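Probable glutathione S-transferase GSTU1 (Oryza sativa, PDB 1OYJ) catalyses the conjugation of reduced glutathione to a wide range of hydrophobic electrophiles and belongs to the tau family of plant glutathione transferases. Local coordinates at residues A[22-27]-A[84-89]. Residues are numbered along the deposited sequence; the frame is centred on the assembly and turned at random.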
ATOM      1  N   ARG A  22     -12.231 -11.104  -6.732  1.00 18.54           N
ATOM      2  CA  ARG A  22     -13.365 -11.775  -7.444  1.00 20.66           C
ATOM      3  C   ARG A  22     -14.103 -10.804  -8.412  1.00 19.64           C
ATOM      4  O   ARG A  22     -14.401 -11.197  -9.581  1.00 20.11           O
ATOM      5  CB  ARG A  22     -14.435 -12.409  -6.507  1.00 19.86           C
ATOM      6  CG  ARG A  22     -13.839 -13.595  -5.619  1.00 23.00           C
ATOM      7  CD  ARG A  22     -14.723 -14.061  -4.441  1.00 24.59           C
ATOM      8  NE  ARG A  22     -14.076 -13.975  -3.172  1.00 24.90           N
ATOM      9  CZ  ARG A  22     -14.702 -14.082  -2.027  1.00 25.60           C
ATOM     10  NH1 ARG A  22     -14.034 -13.935  -0.911  1.00 26.38           N
ATOM     11  NH2 ARG A  22     -16.006 -14.263  -2.000  1.00 24.84           N
ATOM     12  N   ILE A  23     -14.466  -9.632  -7.897  1.00 17.77           N
ATOM     13  CA  ILE A  23     -15.187  -8.623  -8.704  1.00 19.13           C
ATOM     14  C   ILE A  23     -14.357  -8.192  -9.897  1.00 19.94           C
ATOM     15  O   ILE A  23     -14.867  -8.047 -10.978  1.00 22.77           O
ATOM     16  CB  ILE A  23     -15.554  -7.448  -7.794  1.00 17.78           C
ATOM     17  CG1 ILE A  23     -16.647  -7.928  -6.823  1.00 16.66           C
ATOM     18  CG2 ILE A  23     -15.991  -6.201  -8.529  1.00 18.84           C
ATOM     19  CD1 ILE A  23     -16.759  -6.936  -5.620  1.00 19.90           C
ATOM     20  N   ALA A  24     -13.042  -7.984  -9.677  1.00 20.78           N
ATOM     21  CA  ALA A  24     -12.169  -7.536 -10.755  1.00 19.67           C
ATOM     22  C   ALA A  24     -12.026  -8.558 -11.886  1.00 20.76           C
ATOM     23  O   ALA A  24     -12.120  -8.206 -13.083  1.00 20.99           O
ATOM     24  CB  ALA A  24     -10.859  -7.120 -10.207  1.00 20.34           C
ATOM     25  N   MET A  25     -11.887  -9.830 -11.529  1.00 20.13           N
ATOM     26  CA  MET A  25     -11.923 -10.875 -12.522  1.00 20.97           C
ATOM     27  C   MET A  25     -13.276 -10.967 -13.226  1.00 21.28           C
ATOM     28  O   MET A  25     -13.336 -11.027 -14.453  1.00 23.27           O
ATOM     29  CB  MET A  25     -11.495 -12.219 -11.882  1.00 19.98           C
ATOM     30  CG  MET A  25      -9.991 -12.234 -11.661  1.00 22.87           C
ATOM     31  SD  MET A  25      -9.285 -13.771 -11.057  1.00 24.75           S
ATOM     32  CE  MET A  25      -9.862 -13.885  -9.344  1.00 23.84           C
ATOM     33  N   ALA A  26     -14.370 -10.939 -12.474  1.00 22.54           N
ATOM     34  CA  ALA A  26     -15.672 -10.899 -13.092  1.00 22.60           C
ATOM     35  C   ALA A  26     -15.791  -9.745 -14.059  1.00 22.46           C
ATOM     36  O   ALA A  26     -16.296  -9.911 -15.204  1.00 24.23           O
ATOM     37  CB  ALA A  26     -16.753 -10.827 -12.057  1.00 22.01           C
ATOM     38  N   GLU A  27     -15.379  -8.580 -13.641  1.00 23.00           N
ATOM     39  CA  GLU A  27     -15.454  -7.363 -14.511  1.00 21.64           C
ATOM     40  C   GLU A  27     -14.699  -7.563 -15.786  1.00 22.44           C
ATOM     41  O   GLU A  27     -15.076  -6.998 -16.824  1.00 19.48           O
ATOM     42  CB  GLU A  27     -14.916  -6.095 -13.840  1.00 22.70           C
ATOM     43  CG  GLU A  27     -15.860  -5.438 -12.849  1.00 22.35           C
ATOM     44  CD  GLU A  27     -17.085  -4.910 -13.530  1.00 29.89           C
ATOM     45  OE1 GLU A  27     -16.984  -3.966 -14.319  1.00 28.94           O
ATOM     46  OE2 GLU A  27     -18.137  -5.456 -13.267  1.00 29.49           O
ATOM     47  N   PRO A  84     -11.128  -4.783 -19.745  1.00 29.19           N
ATOM     48  CA  PRO A  84     -11.393  -3.428 -19.293  1.00 28.95           C
ATOM     49  C   PRO A  84     -10.521  -3.130 -18.083  1.00 27.60           C
ATOM     50  O   PRO A  84     -10.374  -3.971 -17.209  1.00 28.04           O
ATOM     51  CB  PRO A  84     -12.890  -3.433 -18.946  1.00 29.56           C
ATOM     52  CG  PRO A  84     -13.441  -4.657 -19.500  1.00 30.85           C
ATOM     53  CD  PRO A  84     -12.354  -5.593 -19.828  1.00 29.38           C
ATOM     54  N   HIS A  85      -9.931  -1.946 -18.063  1.00 27.16           N
ATOM     55  CA  HIS A  85      -8.893  -1.585 -17.128  1.00 27.29           C
ATOM     56  C   HIS A  85      -9.481  -0.967 -15.862  1.00 25.39           C
ATOM     57  O   HIS A  85     -10.502  -0.296 -15.910  1.00 25.38           O
ATOM     58  CB  HIS A  85      -7.917  -0.594 -17.779  1.00 27.32           C
ATOM     59  CG  HIS A  85      -8.581   0.662 -18.251  1.00 32.57           C
ATOM     60  ND1 HIS A  85      -9.000   0.832 -19.548  1.00 37.69           N
ATOM     61  CD2 HIS A  85      -8.985   1.771 -17.576  1.00 37.96           C
ATOM     62  CE1 HIS A  85      -9.615   2.002 -19.657  1.00 39.39           C
ATOM     63  NE2 HIS A  85      -9.592   2.605 -18.482  1.00 36.53           N
ATOM     64  N   LEU A  86      -8.841  -1.211 -14.739  1.00 23.38           N
ATOM     65  CA  LEU A  86      -9.257  -0.604 -13.461  1.00 23.92           C
ATOM     66  C   LEU A  86      -8.595   0.766 -13.295  1.00 24.40           C
ATOM     67  O   LEU A  86      -9.159   1.650 -12.683  1.00 23.45           O
ATOM     68  CB  LEU A  86      -8.868  -1.502 -12.288  1.00 23.75           C
ATOM     69  CG  LEU A  86      -9.719  -2.760 -12.171  1.00 22.53           C
ATOM     70  CD1 LEU A  86      -9.106  -3.637 -11.098  1.00 25.33           C
ATOM     71  CD2 LEU A  86     -11.131  -2.403 -11.930  1.00 23.56           C
ATOM     72  N   LEU A  87      -7.381   0.895 -13.828  1.00 24.20           N
ATOM     73  CA  LEU A  87      -6.676   2.160 -13.817  1.00 25.66           C
ATOM     74  C   LEU A  87      -6.465   2.561 -15.256  1.00 28.15           C
ATOM     75  O   LEU A  87      -6.271   1.724 -16.112  1.00 26.15           O
ATOM     76  CB  LEU A  87      -5.332   1.986 -13.143  1.00 27.05           C
ATOM     77  CG  LEU A  87      -5.342   1.683 -11.645  1.00 27.32           C
ATOM     78  CD1 LEU A  87      -4.047   1.167 -11.201  1.00 30.24           C
ATOM     79  CD2 LEU A  87      -5.723   2.877 -10.918  1.00 28.80           C
ATOM     80  N   PRO A  88      -6.456   3.850 -15.555  1.00 31.20           N
ATOM     81  CA  PRO A  88      -6.278   4.259 -16.960  1.00 33.25           C
ATOM     82  C   PRO A  88      -4.882   3.923 -17.404  1.00 35.39           C
ATOM     83  O   PRO A  88      -3.982   4.110 -16.609  1.00 34.78           O
ATOM     84  CB  PRO A  88      -6.434   5.779 -16.928  1.00 33.14           C
ATOM     85  CG  PRO A  88      -6.694   6.165 -15.493  1.00 32.99           C
ATOM     86  CD  PRO A  88      -6.556   4.967 -14.613  1.00 30.85           C
ATOM     87  N   PRO A  89      -4.670   3.392 -18.599  1.00 39.20           N
ATOM     88  CA  PRO A  89      -3.293   3.207 -19.086  1.00 42.58           C
ATOM     89  C   PRO A  89      -2.609   4.524 -19.312  1.00 44.97           C
ATOM     90  O   PRO A  89      -3.229   5.345 -19.899  1.00 45.58           O
ATOM     91  CB  PRO A  89      -3.488   2.498 -20.407  1.00 42.94           C
ATOM     92  CG  PRO A  89      -4.865   1.857 -20.281  1.00 41.53           C
ATOM     93  CD  PRO A  89      -5.654   2.846 -19.535  1.00 39.23           C
TER
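Ala24 lies level with Leu86, and Glu27 with Pro84, where helix 16-28 is met by the irregular chain that follows helix 69-79. The CA atoms of Ala24 and Leu86 are 8.0 Å apart and those of Glu27 and Pro84 7.4 Å, a spacing spanned largely by the longer reach of Leu86 and the ring of Pro84. Residues 22-27 are regular helix, with Ala26 N bonded to Arg22 O, whereas 84-89 is extended except at Leu86, whose psi of -33° bends the chain.

With CG anti to the carbonyl carbon (chi1 -73°), the isobutyl chain of Leu86 extends until CD1 lies 4.0 Å from Ala24 CB; its branched length also lets it touch Val167 of helix 164-169. The helix offers a methyl at this point, and a small residue suits a place also packed by Leu73 and Leu76 of helix 69-79. Nearer the helix end, Pro84, with no N-H to donate, brings its ring CG to 3.9 Å from the backbone carbonyl O of Glu27. The carboxylate of Glu27 turns elsewhere, its OE2 hydrogen-bonded to Ser206 OG.

This is light packing, 119 Å² in all, joining the first helix of the thioredoxin-like domain to the linker into the all-helical domain. Since the segments share only van der Waals contact, the loop's placing rests more on polar ties outside them: Asp77 to the backbone N of Leu86 and Leu87, and Lys28 NZ to Pro84 O.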